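Local atomic coordinates of cortical-lytic enzyme (Clostridium perfringens, PDB entry 5JIP), a protein that hydrolyses spore-cortex peptidoglycan during germination, probably as a muramidase (lysozyme) of glycoside hydrolase family 25. Residues A[74-79]-A[110-115]; A[174-179]-A[199-204]. All blocks are in the same frame, centred on the assembly; numbering follows the deposited sequence.

From the N terminus, the chain first reaches contact 1, where strand 70-75 leads through helix 83-100 to its parallel neighbour, strand 111-113, closing a beta-alpha-beta unit. After helix 124-142, strand 147-151 pairs with 111-113 on one side and 175-178 on the other, bridging the two contacts. Contact 2 then closes a shorter, helix-free connection between strand 175-178 and strand 201-208. The loops lie in series, neither nested nor crossed. Both contacts belong to one curled sheet, the barrel wall of the family 25 domain, and they meet inside it where Val111 CG2 packs 3.6 Å from Trp176 CE3.

Contact 1 (A[74-79]-A[110-115]); sequences HFAKPS and PVLDVE
His74 and Phe75 pair with Leu112 and Asp113 as adjacent parallel strands of the barrel, in a beta-alpha-beta unit whose crossover runs through helix 83-100. Three backbone hydrogen bonds zip them together: His74 N to Val111 O (2.9 Å), Asp113 N to His74 O, and Ala76 N to Asp113 O, the last nearly straight at 173°. Beyond Ala76 a water links the segments, donating to Ala76 O and Asp113 O while accepting from Glu115 N.

Apolar packing occupies the face carrying His74 and Leu112, toward helix 124-142. Leu112 CD1 lies at the edge of the imidazole, 4.0 Å from His74 CD2, and also 3.8 Å from Ala76 CB, a small methyl that nestles between Leu112 and Val114 CG2. The His74 nitrogens are engaged outside the pair, by Ser43 and Gln88, which suits a buried polar ring.

On the opposite face are the acids of an Asp-Val-Glu sequence, consistent with the DxE motif of family 25 active sites; Asp113 OD2 and Glu115 OE2 both hydrogen-bond N4 of a MES molecule, probably from the crystallisation liquor. Phe75 turns its ring edge to them because chi1 (-176°) sets CG opposite the main-chain nitrogen: CD2 is 3.5 Å from Asp113 OD2 and CE2 3.8 Å from Glu115 OE2. The bridging water sits 3.4 Å above the plane of the Phe75 ring, over its centre.

Contact 2 (A[174-179]-A[199-204]); sequences PLWIAM and WTMWQF
Leu175 O takes two N-H groups in its carbonyl plane, from Thr200 (2.8 Å) and Met201 (3.1 Å), one carbonyl serving two successive amides. A parallel ladder follows: Ile177 N to Met201 O, Gln203 N to Ile177 O, and Met179 N to Gln203 O. Leu175 N is met by a water that Thr200 OG1 also holds, a use for a short hydroxyl side chain beside Pro174. At the other end, Trp202 NE1 reaches a lone pair of Met179 O at 2.9 Å, with the oxygen near the indole plane; chi1 near 168° carries the ring out toward that carbonyl.

Other buried polar groups find partners beyond the pair: Trp176 NE1 bonds Asn220, Trp199 NE1 bonds Gln7 O, and Gln203 OE1 is hydrogen-bonded to the hydroxyls of Tyr149 and Tyr180, while its NE2 bonds Asp18 OD1 and O1 of a MES, probably from the crystallisation liquor. Flexible Met201 lays its methyl CE over one face of the Trp176 indole, 3.5 Å from the five-membered ring centroid, a CH-pi contact with SD farther above. Trp176 and Gln203 share the inward face, consistent with the substrate groove of a family 25 beta/alpha barrel.

Contact 1 (A[74-79]-A[110-115])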
ATOM      1  N   HIS A  74      -1.190  -8.665 -25.834  1.00  4.71           N
ATOM      2  CA  HIS A  74      -0.281  -9.208 -26.836  1.00  5.57           C
ATOM      3  C   HIS A  74      -0.320 -10.733 -26.804  1.00  7.70           C
ATOM      4  O   HIS A  74      -0.120 -11.340 -25.743  1.00  8.22           O
ATOM      5  CB  HIS A  74       1.156  -8.736 -26.584  1.00  7.28           C
ATOM      6  CG  HIS A  74       2.165  -9.408 -27.460  1.00  8.81           C
ATOM      7  ND1 HIS A  74       2.291  -9.119 -28.800  1.00  9.42           N
ATOM      8  CD2 HIS A  74       3.090 -10.364 -27.192  1.00 10.17           C
ATOM      9  CE1 HIS A  74       3.264  -9.856 -29.314  1.00  9.62           C
ATOM     10  NE2 HIS A  74       3.758 -10.626 -28.361  1.00 10.61           N
ATOM     11  N   PHE A  75      -0.507 -11.360 -27.967  1.00  9.25           N
ATOM     12  CA  PHE A  75      -0.461 -12.817 -28.048  1.00  7.10           C
ATOM     13  C   PHE A  75       0.994 -13.246 -28.162  1.00  9.85           C
ATOM     14  O   PHE A  75       1.671 -12.965 -29.161  1.00  7.37           O
ATOM     15  CB  PHE A  75      -1.283 -13.359 -29.213  1.00  9.17           C
ATOM     16  CG  PHE A  75      -1.316 -14.851 -29.251  1.00  6.91           C
ATOM     17  CD1 PHE A  75      -0.317 -15.571 -29.882  1.00 10.30           C
ATOM     18  CD2 PHE A  75      -2.337 -15.534 -28.632  1.00 10.34           C
ATOM     19  CE1 PHE A  75      -0.338 -16.952 -29.894  1.00  6.82           C
ATOM     20  CE2 PHE A  75      -2.362 -16.919 -28.630  1.00 10.57           C
ATOM     21  CZ  PHE A  75      -1.378 -17.622 -29.280  1.00  9.16           C
ATOM     22  N   ALA A  76       1.469 -13.944 -27.139  1.00  7.91           N
ATOM     23  CA  ALA A  76       2.881 -14.273 -27.025  1.00  8.64           C
ATOM     24  C   ALA A  76       3.276 -15.420 -27.955  1.00  7.85           C
ATOM     25  O   ALA A  76       2.488 -16.333 -28.223  1.00  9.45           O
ATOM     26  CB  ALA A  76       3.190 -14.659 -25.596  1.00 10.20           C
ATOM     27  N   LYS A  77       4.516 -15.376 -28.437  1.00 11.53           N
ATOM     28  CA  LYS A  77       5.167 -16.563 -28.991  1.00  8.34           C
ATOM     29  C   LYS A  77       6.454 -16.837 -28.218  1.00  7.46           C
ATOM     30  O   LYS A  77       7.529 -16.320 -28.560  1.00  9.04           O
ATOM     31  CB  LYS A  77       5.444 -16.421 -30.480  1.00 13.00           C
ATOM     32  CG  LYS A  77       5.769 -17.796 -31.077  1.00 16.47           C
ATOM     33  CD  LYS A  77       5.668 -17.860 -32.589  1.00 36.84           C
ATOM     34  CE  LYS A  77       5.852 -19.318 -33.093  1.00 45.21           C
ATOM     35  NZ  LYS A  77       4.680 -20.244 -32.765  1.00 34.68           N
ATOM     36  N   PRO A  78       6.386 -17.637 -27.168  1.00  9.54           N
ATOM     37  CA  PRO A  78       7.584 -17.900 -26.358  1.00 11.91           C
ATOM     38  C   PRO A  78       8.549 -18.811 -27.098  1.00 13.59           C
ATOM     39  O   PRO A  78       8.176 -19.516 -28.036  1.00 10.96           O
ATOM     40  CB  PRO A  78       7.025 -18.580 -25.096  1.00 11.76           C
ATOM     41  CG  PRO A  78       5.553 -18.227 -25.091  1.00 13.77           C
ATOM     42  CD  PRO A  78       5.173 -18.185 -26.546  1.00 10.05           C
ATOM     43  N   SER A  79       9.812 -18.766 -26.675  1.00 15.14           N
ATOM     44  CA  SER A  79      10.847 -19.615 -27.247  1.00 18.20           C
ATOM     45  C   SER A  79      11.948 -19.797 -26.212  1.00 16.69           C
ATOM     46  O   SER A  79      11.904 -19.218 -25.117  1.00 12.51           O
ATOM     47  CB  SER A  79      11.394 -19.029 -28.552  1.00 15.56           C
ATOM     48  OG  SER A  79      12.375 -18.028 -28.333  1.00 18.02           O
ATOM     49  N   PRO A 110      -2.096  -3.612 -19.109  1.00  3.78           N
ATOM     50  CA  PRO A 110      -1.637  -4.325 -20.299  1.00  6.21           C
ATOM     51  C   PRO A 110      -1.487  -5.804 -19.983  1.00  8.08           C
ATOM     52  O   PRO A 110      -1.166  -6.177 -18.855  1.00  5.63           O
ATOM     53  CB  PRO A 110      -0.288  -3.663 -20.617  1.00  5.14           C
ATOM     54  CG  PRO A 110      -0.323  -2.353 -19.890  1.00  4.56           C
ATOM     55  CD  PRO A 110      -1.120  -2.609 -18.656  1.00  6.06           C
ATOM     56  N   VAL A 111      -1.766  -6.657 -20.972  1.00  4.79           N
ATOM     57  CA  VAL A 111      -1.838  -8.095 -20.752  1.00  4.66           C
ATOM     58  C   VAL A 111      -0.902  -8.830 -21.714  1.00  7.05           C
ATOM     59  O   VAL A 111      -0.869  -8.533 -22.919  1.00  5.86           O
ATOM     60  CB  VAL A 111      -3.285  -8.599 -20.908  1.00  4.92           C
ATOM     61  CG1 VAL A 111      -3.366 -10.104 -21.084  1.00  4.00           C
ATOM     62  CG2 VAL A 111      -4.113  -8.184 -19.713  1.00  5.22           C
ATOM     63  N   LEU A 112      -0.155  -9.800 -21.167  1.00  5.93           N
ATOM     64  CA  LEU A 112       0.538 -10.827 -21.938  1.00  7.51           C
ATOM     65  C   LEU A 112      -0.322 -12.087 -21.984  1.00  6.82           C
ATOM     66  O   LEU A 112      -0.640 -12.674 -20.948  1.00  5.82           O
ATOM     67  CB  LEU A 112       1.909 -11.127 -21.334  1.00  7.51           C
ATOM     68  CG  LEU A 112       2.758 -12.180 -22.045  1.00  4.65           C
ATOM     69  CD1 LEU A 112       3.247 -11.637 -23.364  1.00  6.28           C
ATOM     70  CD2 LEU A 112       3.929 -12.533 -21.143  1.00  8.54           C
ATOM     71  N   ASP A 113      -0.700 -12.476 -23.191  1.00  9.98           N
ATOM     72  CA  ASP A 113      -1.598 -13.597 -23.462  1.00  5.91           C
ATOM     73  C   ASP A 113      -0.742 -14.780 -23.889  1.00  9.92           C
ATOM     74  O   ASP A 113      -0.167 -14.769 -24.982  1.00 10.82           O
ATOM     75  CB  ASP A 113      -2.597 -13.153 -24.537  1.00  8.70           C
ATOM     76  CG  ASP A 113      -3.404 -14.298 -25.168  1.00 10.07           C
ATOM     77  OD1 ASP A 113      -3.319 -15.466 -24.728  1.00  9.76           O
ATOM     78  OD2 ASP A 113      -4.167 -13.977 -26.115  1.00  9.63           O
ATOM     79  N   VAL A 114      -0.640 -15.792 -23.020  1.00  8.73           N
ATOM     80  CA  VAL A 114       0.233 -16.943 -23.228  1.00  9.82           C
ATOM     81  C   VAL A 114      -0.647 -18.176 -23.360  1.00  9.11           C
ATOM     82  O   VAL A 114      -1.329 -18.582 -22.407  1.00  9.16           O
ATOM     83  CB  VAL A 114       1.257 -17.113 -22.096  1.00  7.42           C
ATOM     84  CG1 VAL A 114       2.154 -18.328 -22.362  1.00 10.62           C
ATOM     85  CG2 VAL A 114       2.077 -15.865 -21.946  1.00  9.97           C
ATOM     86  N   GLU A 115      -0.637 -18.759 -24.541  1.00  8.38           N
ATOM     87  CA  GLU A 115      -1.447 -19.926 -24.858  1.00  9.69           C
ATOM     88  C   GLU A 115      -0.654 -20.949 -25.653  1.00 11.99           C
ATOM     89  O   GLU A 115      -1.232 -21.944 -26.090  1.00 12.50           O
ATOM     90  CB  GLU A 115      -2.697 -19.525 -25.674  1.00 14.49           C
ATOM     91  CG  GLU A 115      -3.690 -18.692 -24.929  1.00 13.12           C
ATOM     92  CD  GLU A 115      -4.760 -18.144 -25.858  1.00 15.52           C
ATOM     93  OE1 GLU A 115      -5.369 -18.953 -26.605  1.00 10.42           O
ATOM     94  OE2 GLU A 115      -4.969 -16.913 -25.851  1.00 11.13           O
TER
HETATM   95  O   HOH W   1       0.611 -17.160 -26.518  1.00 12.22           O

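Contact 2 (A[174-179]-A[199-204])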
ATOM      1  N   PRO A 174      -0.516  -9.945 -11.681  1.00  7.04           N
ATOM      2  CA  PRO A 174      -1.974 -10.102 -11.737  1.00  4.41           C
ATOM      3  C   PRO A 174      -2.301 -11.222 -12.701  1.00  4.96           C
ATOM      4  O   PRO A 174      -1.680 -11.336 -13.759  1.00  4.36           O
ATOM      5  CB  PRO A 174      -2.481  -8.740 -12.235  1.00  4.85           C
ATOM      6  CG  PRO A 174      -1.376  -7.793 -11.948  1.00  6.03           C
ATOM      7  CD  PRO A 174      -0.086  -8.608 -12.093  1.00  4.92           C
ATOM      8  N   LEU A 175      -3.282 -12.045 -12.317  1.00  4.68           N
ATOM      9  CA  LEU A 175      -3.698 -13.206 -13.098  1.00  7.03           C
ATOM     10  C   LEU A 175      -5.084 -13.017 -13.702  1.00  6.49           C
ATOM     11  O   LEU A 175      -6.073 -12.792 -12.990  1.00  5.46           O
ATOM     12  CB  LEU A 175      -3.694 -14.477 -12.247  1.00  6.67           C
ATOM     13  CG  LEU A 175      -4.188 -15.742 -12.935  1.00  5.98           C
ATOM     14  CD1 LEU A 175      -3.259 -16.130 -14.050  1.00 10.45           C
ATOM     15  CD2 LEU A 175      -4.322 -16.838 -11.922  1.00  6.38           C
ATOM     16  N   TRP A 176      -5.143 -13.177 -15.011  1.00  6.04           N
ATOM     17  CA  TRP A 176      -6.389 -13.310 -15.763  1.00  4.71           C
ATOM     18  C   TRP A 176      -6.478 -14.773 -16.202  1.00  5.86           C
ATOM     19  O   TRP A 176      -5.756 -15.214 -17.106  1.00  7.77           O
ATOM     20  CB  TRP A 176      -6.363 -12.328 -16.919  1.00  5.13           C
ATOM     21  CG  TRP A 176      -7.535 -12.319 -17.846  1.00  5.02           C
ATOM     22  CD1 TRP A 176      -8.707 -13.028 -17.761  1.00  6.23           C
ATOM     23  CD2 TRP A 176      -7.625 -11.532 -19.020  1.00  4.03           C
ATOM     24  NE1 TRP A 176      -9.524 -12.710 -18.818  1.00  6.73           N
ATOM     25  CE2 TRP A 176      -8.876 -11.805 -19.618  1.00  5.34           C
ATOM     26  CE3 TRP A 176      -6.755 -10.634 -19.639  1.00  6.00           C
ATOM     27  CZ2 TRP A 176      -9.276 -11.210 -20.814  1.00  5.99           C
ATOM     28  CZ3 TRP A 176      -7.160 -10.027 -20.826  1.00  7.49           C
ATOM     29  CH2 TRP A 176      -8.403 -10.322 -21.400  1.00  5.20           C
ATOM     30  N   ILE A 177      -7.302 -15.545 -15.516  1.00  6.00           N
ATOM     31  CA  ILE A 177      -7.326 -16.984 -15.729  1.00  4.59           C
ATOM     32  C   ILE A 177      -8.538 -17.339 -16.568  1.00  6.16           C
ATOM     33  O   ILE A 177      -9.648 -16.842 -16.343  1.00  8.79           O
ATOM     34  CB  ILE A 177      -7.322 -17.781 -14.412  1.00  9.42           C
ATOM     35  CG1 ILE A 177      -7.101 -19.264 -14.729  1.00 10.70           C
ATOM     36  CG2 ILE A 177      -8.601 -17.531 -13.618  1.00  7.34           C
ATOM     37  CD1 ILE A 177      -6.823 -20.123 -13.513  1.00 21.20           C
ATOM     38  N   ALA A 178      -8.317 -18.208 -17.542  1.00  8.50           N
ATOM     39  CA  ALA A 178      -9.397 -18.758 -18.347  1.00  7.13           C
ATOM     40  C   ALA A 178      -9.738 -20.150 -17.829  1.00  8.18           C
ATOM     41  O   ALA A 178      -8.858 -21.006 -17.729  1.00 10.35           O
ATOM     42  CB  ALA A 178      -8.988 -18.825 -19.810  1.00  8.36           C
ATOM     43  N   MET A 179     -11.009 -20.362 -17.493  1.00  8.54           N
ATOM     44  CA  MET A 179     -11.541 -21.681 -17.187  1.00  9.35           C
ATOM     45  C   MET A 179     -13.007 -21.654 -17.576  1.00 10.24           C
ATOM     46  O   MET A 179     -13.810 -20.989 -16.911  1.00  8.72           O
ATOM     47  CB  MET A 179     -11.400 -22.040 -15.718  1.00 11.21           C
ATOM     48  CG  MET A 179     -11.884 -23.485 -15.486  1.00 15.72           C
ATOM     49  SD  MET A 179     -12.254 -23.712 -13.798  1.00 19.46           S
ATOM     50  CE  MET A 179     -13.817 -22.833 -13.679  1.00 16.81           C
ATOM     51  N   TRP A 199      -7.229 -14.751  -8.381  1.00  8.11           N
ATOM     52  CA  TRP A 199      -7.359 -14.255  -9.741  1.00  8.44           C
ATOM     53  C   TRP A 199      -7.864 -12.823  -9.727  1.00  5.99           C
ATOM     54  O   TRP A 199      -8.656 -12.415  -8.873  1.00  5.67           O
ATOM     55  CB  TRP A 199      -8.270 -15.127 -10.615  1.00  6.87           C
ATOM     56  CG  TRP A 199      -9.673 -15.441 -10.165  1.00  7.39           C
ATOM     57  CD1 TRP A 199     -10.104 -16.602  -9.598  1.00  9.10           C
ATOM     58  CD2 TRP A 199     -10.847 -14.649 -10.385  1.00  8.33           C
ATOM     59  NE1 TRP A 199     -11.463 -16.553  -9.384  1.00  9.48           N
ATOM     60  CE2 TRP A 199     -11.942 -15.364  -9.861  1.00  9.75           C
ATOM     61  CE3 TRP A 199     -11.066 -13.385 -10.903  1.00  6.42           C
ATOM     62  CZ2 TRP A 199     -13.225 -14.867  -9.888  1.00  7.10           C
ATOM     63  CZ3 TRP A 199     -12.350 -12.886 -10.914  1.00  7.87           C
ATOM     64  CH2 TRP A 199     -13.410 -13.615 -10.404  1.00 10.60           C
ATOM     65  N   THR A 200      -7.351 -12.046 -10.664  1.00  5.82           N
ATOM     66  CA  THR A 200      -7.822 -10.698 -10.888  1.00  7.66           C
ATOM     67  C   THR A 200      -8.998 -10.684 -11.863  1.00  5.92           C
ATOM     68  O   THR A 200      -9.965  -9.935 -11.656  1.00  7.37           O
ATOM     69  CB  THR A 200      -6.651  -9.856 -11.403  1.00  7.88           C
ATOM     70  OG1 THR A 200      -5.655  -9.798 -10.374  1.00  8.25           O
ATOM     71  CG2 THR A 200      -7.078  -8.483 -11.804  1.00  6.30           C
ATOM     72  N   MET A 201      -8.920 -11.483 -12.934  1.00  4.70           N
ATOM     73  CA  MET A 201     -10.046 -11.681 -13.847  1.00  5.99           C
ATOM     74  C   MET A 201     -10.166 -13.161 -14.170  1.00  8.87           C
ATOM     75  O   MET A 201      -9.197 -13.918 -14.086  1.00  5.23           O
ATOM     76  CB  MET A 201      -9.881 -10.883 -15.133  1.00  5.43           C
ATOM     77  CG  MET A 201      -9.957  -9.389 -14.934  1.00 17.93           C
ATOM     78  SD  MET A 201      -9.834  -8.422 -16.486  1.00 18.30           S
ATOM     79  CE  MET A 201     -10.473  -9.503 -17.723  1.00  5.16           C
ATOM     80  N   TRP A 202     -11.379 -13.557 -14.512  1.00  4.12           N
ATOM     81  CA  TRP A 202     -11.716 -14.936 -14.858  1.00  5.25           C
ATOM     82  C   TRP A 202     -12.502 -14.918 -16.164  1.00  6.79           C
ATOM     83  O   TRP A 202     -13.607 -14.365 -16.215  1.00  6.19           O
ATOM     84  CB  TRP A 202     -12.523 -15.583 -13.734  1.00  7.96           C
ATOM     85  CG  TRP A 202     -13.177 -16.901 -14.052  1.00  8.29           C
ATOM     86  CD1 TRP A 202     -12.828 -17.800 -15.012  1.00  8.19           C
ATOM     87  CD2 TRP A 202     -14.334 -17.448 -13.392  1.00  6.22           C
ATOM     88  NE1 TRP A 202     -13.683 -18.898 -14.977  1.00  8.65           N
ATOM     89  CE2 TRP A 202     -14.624 -18.684 -14.000  1.00  8.25           C
ATOM     90  CE3 TRP A 202     -15.135 -17.009 -12.339  1.00  9.33           C
ATOM     91  CZ2 TRP A 202     -15.684 -19.482 -13.582  1.00  6.83           C
ATOM     92  CZ3 TRP A 202     -16.191 -17.798 -11.935  1.00  8.60           C
ATOM     93  CH2 TRP A 202     -16.452 -19.018 -12.543  1.00  9.13           C
ATOM     94  N   GLN A 203     -11.903 -15.470 -17.221  1.00  7.37           N
ATOM     95  CA  GLN A 203     -12.579 -15.667 -18.497  1.00  5.21           C
ATOM     96  C   GLN A 203     -13.355 -16.972 -18.389  1.00  5.88           C
ATOM     97  O   GLN A 203     -12.752 -18.050 -18.330  1.00  7.23           O
ATOM     98  CB  GLN A 203     -11.579 -15.738 -19.640  1.00  5.39           C
ATOM     99  CG  GLN A 203     -12.221 -15.633 -21.011  1.00  7.54           C
ATOM    100  CD  GLN A 203     -11.183 -15.774 -22.079  1.00  7.14           C
ATOM    101  OE1 GLN A 203     -10.642 -16.852 -22.285  1.00  9.81           O
ATOM    102  NE2 GLN A 203     -10.887 -14.672 -22.766  1.00  6.15           N
ATOM    103  N   PHE A 204     -14.678 -16.869 -18.269  1.00  6.78           N
ATOM    104  CA  PHE A 204     -15.500 -18.043 -17.997  1.00  6.51           C
ATOM    105  C   PHE A 204     -16.159 -18.619 -19.244  1.00  9.68           C
ATOM    106  O   PHE A 204     -16.704 -19.724 -19.182  1.00  9.43           O
ATOM    107  CB  PHE A 204     -16.563 -17.720 -16.926  1.00  9.66           C
ATOM    108  CG  PHE A 204     -17.559 -16.669 -17.339  1.00  5.38           C
ATOM    109  CD1 PHE A 204     -17.300 -15.322 -17.091  1.00  6.45           C
ATOM    110  CD2 PHE A 204     -18.733 -17.017 -17.978  1.00  9.35           C
ATOM    111  CE1 PHE A 204     -18.191 -14.344 -17.476  1.00  9.38           C
ATOM    112  CE2 PHE A 204     -19.635 -16.036 -18.378  1.00 11.23           C
ATOM    113  CZ  PHE A 204     -19.356 -14.699 -18.135  1.00  8.93           C
TER
HETATM  114  O   HOH W   2      -4.192 -11.967  -9.515  1.00  6.67           O